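Local coordinates for DUF4785 domain-containing protein (Legionella pneumophila subsp. pneumophila, PDB 4KH9) that is of unknown function but binds calcium and is built of three domains, the central and C-terminal ones probably of the E-set type, at residues Val197-Val202 against Leu240-Gln245; Tyr47-Arg52 against Ile252-Gly257. One frame throughout, in Å; residues are numbered along the deposited sequence. Where two conformers were deposited one is given.

Contact 1: residues Val197-Val202 against Leu240-Gln245; sequences VDARLV and LETDVQ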
loop_
_atom_site.group_PDB
_atom_site.type_symbol
_atom_site.label_atom_id
_atom_site.label_comp_id
_atom_site.label_asym_id
_atom_site.label_seq_id
_atom_site.Cartn_x
_atom_site.Cartn_y
_atom_site.Cartn_z
ATOM N N VAL A 197 -10.815 7.515 16.224
ATOM C CA VAL A 197 -10.286 6.914 14.981
ATOM C C VAL A 197 -9.952 8.008 13.992
ATOM O O VAL A 197 -10.777 8.883 13.741
ATOM C CB VAL A 197 -11.264 5.898 14.310
ATOM C CG1 VAL A 197 -10.646 5.232 13.071
ATOM C CG2 VAL A 197 -11.784 4.859 15.266
ATOM N N ASP A 198 -8.786 7.921 13.364
ATOM C CA ASP A 198 -8.370 8.854 12.301
ATOM C C ASP A 198 -7.873 8.014 11.134
ATOM O O ASP A 198 -7.213 7.001 11.381
ATOM C CB ASP A 198 -7.264 9.813 12.810
ATOM C CG ASP A 198 -7.569 10.538 14.111
ATOM O OD1 ASP A 198 -8.571 11.292 14.154
ATOM O OD2 ASP A 198 -6.801 10.355 15.093
ATOM N N ALA A 199 -8.203 8.375 9.891
ATOM C CA ALA A 199 -7.734 7.601 8.728
ATOM C C ALA A 199 -7.602 8.509 7.510
ATOM O O ALA A 199 -8.373 9.457 7.344
ATOM C CB ALA A 199 -8.683 6.434 8.438
ATOM N N ARG A 200 -6.599 8.239 6.676
ATOM C CA ARG A 200 -6.359 9.029 5.477
ATOM C C ARG A 200 -5.672 8.192 4.448
ATOM O O ARG A 200 -5.163 7.127 4.748
ATOM C CB ARG A 200 -5.507 10.282 5.811
ATOM C CG ARG A 200 -4.094 9.908 6.333
ATOM C CD ARG A 200 -3.284 11.153 6.604
ATOM N NE ARG A 200 -1.890 10.839 6.927
ATOM C CZ ARG A 200 -0.938 11.756 7.075
ATOM N NH1 ARG A 200 -1.222 13.047 6.936
ATOM N NH2 ARG A 200 0.305 11.391 7.364
ATOM N N LEU A 201 -5.592 8.723 3.242
ATOM C CA LEU A 201 -4.908 8.096 2.101
ATOM C C LEU A 201 -3.715 8.948 1.778
ATOM O O LEU A 201 -3.860 10.168 1.684
ATOM C CB LEU A 201 -5.866 7.972 0.888
ATOM C CG LEU A 201 -7.218 7.314 1.196
ATOM C CD1 LEU A 201 -8.144 7.332 -0.052
ATOM C CD2 LEU A 201 -7.023 5.874 1.714
ATOM N N VAL A 202 -2.536 8.325 1.635
ATOM C CA VAL A 202 -1.287 9.045 1.340
ATOM C C VAL A 202 -0.738 8.537 0.006
ATOM O O VAL A 202 -0.509 7.345 -0.186
ATOM C CB VAL A 202 -0.240 8.918 2.501
ATOM C CG1 VAL A 202 0.989 9.784 2.214
ATOM C CG2 VAL A 202 -0.847 9.333 3.847
ATOM N N LEU A 240 -3.333 3.518 2.788
ATOM C CA LEU A 240 -4.325 3.803 3.792
ATOM C C LEU A 240 -3.573 3.846 5.116
ATOM O O LEU A 240 -2.861 2.890 5.429
ATOM C CB LEU A 240 -5.458 2.760 3.803
ATOM C CG LEU A 240 -6.352 2.771 5.063
ATOM C CD1 LEU A 240 -7.165 4.086 5.149
ATOM C CD2 LEU A 240 -7.258 1.543 5.123
ATOM N N GLU A 241 -3.668 4.971 5.851
ATOM C CA GLU A 241 -3.038 5.120 7.176
ATOM C C GLU A 241 -4.114 5.360 8.199
ATOM O O GLU A 241 -4.950 6.249 8.006
ATOM C CB GLU A 241 -2.035 6.309 7.222
ATOM C CG GLU A 241 -0.843 6.262 6.285
ATOM C CD GLU A 241 0.162 7.362 6.586
ATOM O OE1 GLU A 241 -0.239 8.436 7.098
ATOM O OE2 GLU A 241 1.357 7.159 6.272
ATOM N N THR A 242 -4.135 4.587 9.245
ATOM C CA THR A 242 -5.143 4.797 10.271
ATOM C C THR A 242 -4.505 4.708 11.656
ATOM O O THR A 242 -3.521 3.979 11.865
ATOM C CB THR A 242 -6.342 3.841 10.115
ATOM O OG1 THR A 242 -7.262 4.060 11.186
ATOM C CG2 THR A 242 -5.945 2.399 10.078
ATOM N N ASP A 243 -5.117 5.438 12.599
ATOM C CA ASP A 243 -4.716 5.532 13.996
ATOM C C ASP A 243 -5.951 5.427 14.849
ATOM O O ASP A 243 -6.946 6.113 14.604
ATOM C CB ASP A 243 -3.946 6.852 14.264
ATOM C CG ASP A 243 -2.985 6.836 15.448
ATOM O OD1 ASP A 243 -2.870 5.768 16.127
ATOM O OD2 ASP A 243 -2.343 7.879 15.699
ATOM N N VAL A 244 -5.922 4.499 15.802
ATOM C CA VAL A 244 -7.052 4.249 16.679
ATOM C C VAL A 244 -6.586 4.323 18.169
ATOM O O VAL A 244 -5.536 3.759 18.538
ATOM C CB VAL A 244 -7.646 2.865 16.321
ATOM C CG1 VAL A 244 -8.675 2.399 17.334
ATOM C CG2 VAL A 244 -8.243 2.866 14.904
ATOM N N GLN A 245 -7.398 4.964 19.014
ATOM C CA GLN A 245 -7.138 4.951 20.445
ATOM C C GLN A 245 -8.443 4.744 21.228
ATOM O O GLN A 245 -9.450 5.350 20.905
ATOM C CB GLN A 245 -6.415 6.204 20.945
ATOM C CG GLN A 245 -5.970 6.016 22.399
ATOM C CD GLN A 245 -5.026 7.040 22.916
ATOM O OE1 GLN A 245 -3.918 7.205 22.423
ATOM N NE2 GLN A 245 -5.387 7.644 24.020
#

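Contact 2: residues Tyr47-Arg52 against Ile252-Gly257; sequences YGYKER and IIRRSG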
loop_
_atom_site.group_PDB
_atom_site.type_symbol
_atom_site.label_atom_id
_atom_site.label_comp_id
_atom_site.label_asym_id
_atom_site.label_seq_id
_atom_site.Cartn_x
_atom_site.Cartn_y
_atom_site.Cartn_z
ATOM N N TYR A 47 -0.084 -4.982 15.401
ATOM C CA TYR A 47 0.012 -5.293 16.820
ATOM C C TYR A 47 0.794 -4.179 17.521
ATOM O O TYR A 47 1.505 -4.414 18.483
ATOM C CB TYR A 47 0.704 -6.677 17.015
ATOM C CG TYR A 47 -0.102 -7.847 16.478
ATOM C CD1 TYR A 47 -0.145 -8.124 15.111
ATOM C CD2 TYR A 47 -0.769 -8.710 17.340
ATOM C CE1 TYR A 47 -0.905 -9.187 14.612
ATOM C CE2 TYR A 47 -1.533 -9.767 16.854
ATOM C CZ TYR A 47 -1.580 -10.014 15.493
ATOM O OH TYR A 47 -2.323 -11.066 15.029
ATOM N N GLY A 48 0.721 -2.984 16.988
ATOM C CA GLY A 48 1.434 -1.860 17.572
ATOM C C GLY A 48 0.969 -0.572 16.962
ATOM O O GLY A 48 -0.112 -0.517 16.348
ATOM N N TYR A 49 1.751 0.465 17.159
ATOM C CA TYR A 49 1.429 1.772 16.605
ATOM C C TYR A 49 2.716 2.540 16.298
ATOM O O TYR A 49 3.806 2.179 16.767
ATOM C CB TYR A 49 0.504 2.590 17.540
ATOM C CG TYR A 49 1.156 3.036 18.844
ATOM C CD1 TYR A 49 1.138 2.217 19.975
ATOM C CD2 TYR A 49 1.735 4.301 18.962
ATOM C CE1 TYR A 49 1.687 2.641 21.186
ATOM C CE2 TYR A 49 2.325 4.719 20.154
ATOM C CZ TYR A 49 2.287 3.886 21.268
ATOM O OH TYR A 49 2.805 4.316 22.464
ATOM N N LYS A 50 2.565 3.623 15.513
ATOM C CA LYS A 50 3.663 4.511 15.141
ATOM C C LYS A 50 3.187 5.907 15.253
ATOM O O LYS A 50 2.035 6.164 14.902
ATOM C CB LYS A 50 4.195 4.251 13.701
ATOM C CG LYS A 50 4.918 2.933 13.495
ATOM C CD LYS A 50 5.432 2.794 12.070
ATOM C CE LYS A 50 6.199 1.508 11.887
ATOM N NZ LYS A 50 6.465 1.228 10.452
ATOM N N GLU A 51 4.029 6.817 15.766
ATOM C CA GLU A 51 3.664 8.229 15.810
ATOM C C GLU A 51 4.879 9.123 15.694
ATOM O O GLU A 51 5.988 8.742 16.075
ATOM C CB GLU A 51 2.885 8.608 17.074
ATOM C CG GLU A 51 3.643 8.459 18.397
ATOM C CD GLU A 51 2.835 8.884 19.607
ATOM O OE1 GLU A 51 1.830 9.612 19.434
ATOM O OE2 GLU A 51 3.232 8.525 20.736
ATOM N N ARG A 52 4.638 10.339 15.192
ATOM C CA ARG A 52 5.628 11.391 15.095
ATOM C C ARG A 52 5.501 12.208 16.327
ATOM O O ARG A 52 4.396 12.544 16.718
ATOM C CB ARG A 52 5.410 12.243 13.822
ATOM C CG ARG A 52 5.556 11.448 12.541
ATOM C CD ARG A 52 5.667 12.335 11.331
ATOM N NE ARG A 52 6.292 11.611 10.225
ATOM C CZ ARG A 52 6.678 12.170 9.083
ATOM N NH1 ARG A 52 6.501 13.471 8.879
ATOM N NH2 ARG A 52 7.244 11.434 8.136
ATOM N N ILE A 252 -4.665 1.981 28.161
ATOM C CA ILE A 252 -4.712 2.673 26.878
ATOM C C ILE A 252 -4.503 1.614 25.788
ATOM O O ILE A 252 -3.528 0.843 25.836
ATOM C CB ILE A 252 -3.663 3.834 26.798
ATOM C CG1 ILE A 252 -3.828 4.891 27.930
ATOM C CG2 ILE A 252 -3.598 4.480 25.404
ATOM C CD1 ILE A 252 -5.025 5.832 27.866
ATOM N N ILE A 253 -5.446 1.559 24.843
ATOM C CA ILE A 253 -5.396 0.688 23.681
ATOM C C ILE A 253 -5.097 1.585 22.492
ATOM O O ILE A 253 -5.952 2.385 22.068
ATOM C CB ILE A 253 -6.684 -0.172 23.471
ATOM C CG1 ILE A 253 -7.379 -0.650 24.798
ATOM C CG2 ILE A 253 -6.475 -1.282 22.433
ATOM C CD1 ILE A 253 -6.701 -1.661 25.637
ATOM N N ARG A 254 -3.881 1.492 21.982
ATOM C CA ARG A 254 -3.458 2.316 20.850
ATOM C C ARG A 254 -2.916 1.444 19.746
ATOM O O ARG A 254 -2.013 0.638 19.982
ATOM C CB ARG A 254 -2.394 3.336 21.301
ATOM C CG ARG A 254 -1.801 4.127 20.167
ATOM C CD ARG A 254 -2.360 5.504 20.015
ATOM N NE ARG A 254 -1.702 6.238 18.931
ATOM C CZ ARG A 254 -0.727 7.134 19.095
ATOM N NH1 ARG A 254 -0.263 7.410 20.311
ATOM N NH2 ARG A 254 -0.212 7.760 18.049
ATOM N N ARG A 255 -3.495 1.582 18.535
ATOM C CA ARG A 255 -3.035 0.853 17.372
ATOM C C ARG A 255 -3.042 1.756 16.148
ATOM O O ARG A 255 -3.943 2.563 15.966
ATOM C CB ARG A 255 -3.897 -0.405 17.109
ATOM C CG ARG A 255 -3.828 -1.571 18.112
ATOM C CD ARG A 255 -2.546 -2.340 17.994
ATOM N NE ARG A 255 -2.367 -3.347 19.050
ATOM C CZ ARG A 255 -1.687 -3.169 20.183
ATOM N NH1 ARG A 255 -1.177 -1.976 20.486
ATOM N NH2 ARG A 255 -1.537 -4.171 21.033
ATOM N N SER A 256 -2.052 1.592 15.290
ATOM C CA SER A 256 -1.998 2.278 14.021
ATOM C C SER A 256 -1.766 1.236 12.948
ATOM O O SER A 256 -1.225 0.165 13.225
ATOM C CB SER A 256 -0.963 3.400 13.992
ATOM O OG SER A 256 0.317 2.867 13.761
ATOM N N GLY A 257 -2.287 1.490 11.767
ATOM C CA GLY A 257 -2.184 0.526 10.683
ATOM C C GLY A 257 -2.089 1.160 9.325
ATOM O O GLY A 257 -2.438 2.325 9.153
#

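Contact 1: residues Val197-Val202 against Leu240-Gln245
V197 to L201 and L240 to V244 pair as neighbouring antiparallel strands in the central, E-set-like β-sandwich domain. D198 with D243 and R200 with E241 are the hydrogen-bonded pairs, each closed by two backbone bonds; that from E241 N to R200 O is almost straight. In one of its two conformers T242 can also turn OG1 toward D198 O, a second donor that holds for that copy alone.

The face carrying V197, A199, L201, L240, T242 and V244 looks into the sandwich, where strands 163-168 and 178-186 pack against it. V197 CG1 rests 3.8 Å from V244 CG2, the two valines lying alongside each other, and L201 CD2 meets L240 CD1 obliquely at 3.9 Å.

The other face is polar. D198 belongs with D196 to a calcium site, and a bound calcium ion lies about 4 Å from the nearest atom of its side chain. D243 OD2 is 5.1 Å from D198 OD2, a proximity of like charges probably eased by R254, whose NE forms a salt bridge with D243 OD1.

Further along this face, E241 bridges two residues of the partner strand. Its CB lies near R200 O, and the chain runs extended beyond CG, past V202: CG touches V202 CG2, and CD comes within 3.5 Å of the same methyl. OE1 lies against V202 CG2 too (3.4 Å) and is also the oxygen gripped by R200 in a salt bridge. The arginine leaves its backbone with CG between N and the carbonyl carbon (chi1 63°), then extends alongside E241. R200 NE and NH2 thus stand side-on, 2.9 and 3.0 Å from E241 OE1, which lies nearly in the guanidinium plane; NH2 meets the syn lone pair of OE1, while NE comes from the anti side, out of the carboxylate plane.

Contact 2: residues Tyr47-Arg52 against Ile252-Gly257
At the interface between the N-terminal and central domains, G48 to E51, on the outermost strand of an N-terminal sheet, lie across R254 to S256 of a central-domain strand. The short strand segments cross at 74° and approach to 4.4 Å, so the backbones touch at a point instead of forming a ladder. There S256 N donates to G48 O at 3.1 Å, on a lone pair in the carbonyl plane. S256 OG in turn takes the N-H of K50 at 2.9 Å through a bent bond.

R254 carries much of the side-chain contact. Its CG makes a CH-pi contact with Y49, 3.6 Å from the ring centroid and over the face. A bend at chi2 (101°) then carries the guanidinium on past the CD2-CE2 side of the same ring, with Y49 CD2 over its centre and the two planes only 24° apart. Beyond the ring, NH2 reaches E51 OE1 at 3.1 Å in a salt bridge, seconded by a weak bond from NH1. The oxygen lies in the guanidinium plane, yet the arginine meets it from above the carboxylate plane.

R255 serves the other end of the crossing, laying a guanidinium face on the Y47-G48 peptide, with Y47 C 3.6 Å from R255 NE. NH1 bonds to R254 O, while T162 O and D157 hold NE and NH2.

With R254 NE paired to D243, this arginine is shared by carboxylates of both domains. Its charge is therefore probably well compensated, and the ring, the salt bridges and the hydrogen bonds of S256 N and OG together would fix the relative orientation of the two strands.

In the fold
Contact 1 and contact 2 lie 10 Å apart, centre to centre, and meet in one sheet through segments 240-245 and 252-257, whose strands follow each other in the chain, while 47-52 comes from another sheet. The backbones join directly, V244 N to R255 O and T242 O to G257 N, both 2.8 Å and probably hydrogen bonds. Along the chain, contact 1 is nested within the loop that contact 2 closes. Contact 1 is internal to the central domain, whereas contact 2 ties that domain to the N-terminal one. The calcium ion sits beside contact 1, near D198; the nearest side-chain atoms of R254 are about 7 Å from it and about 8 Å from the D198 side chain.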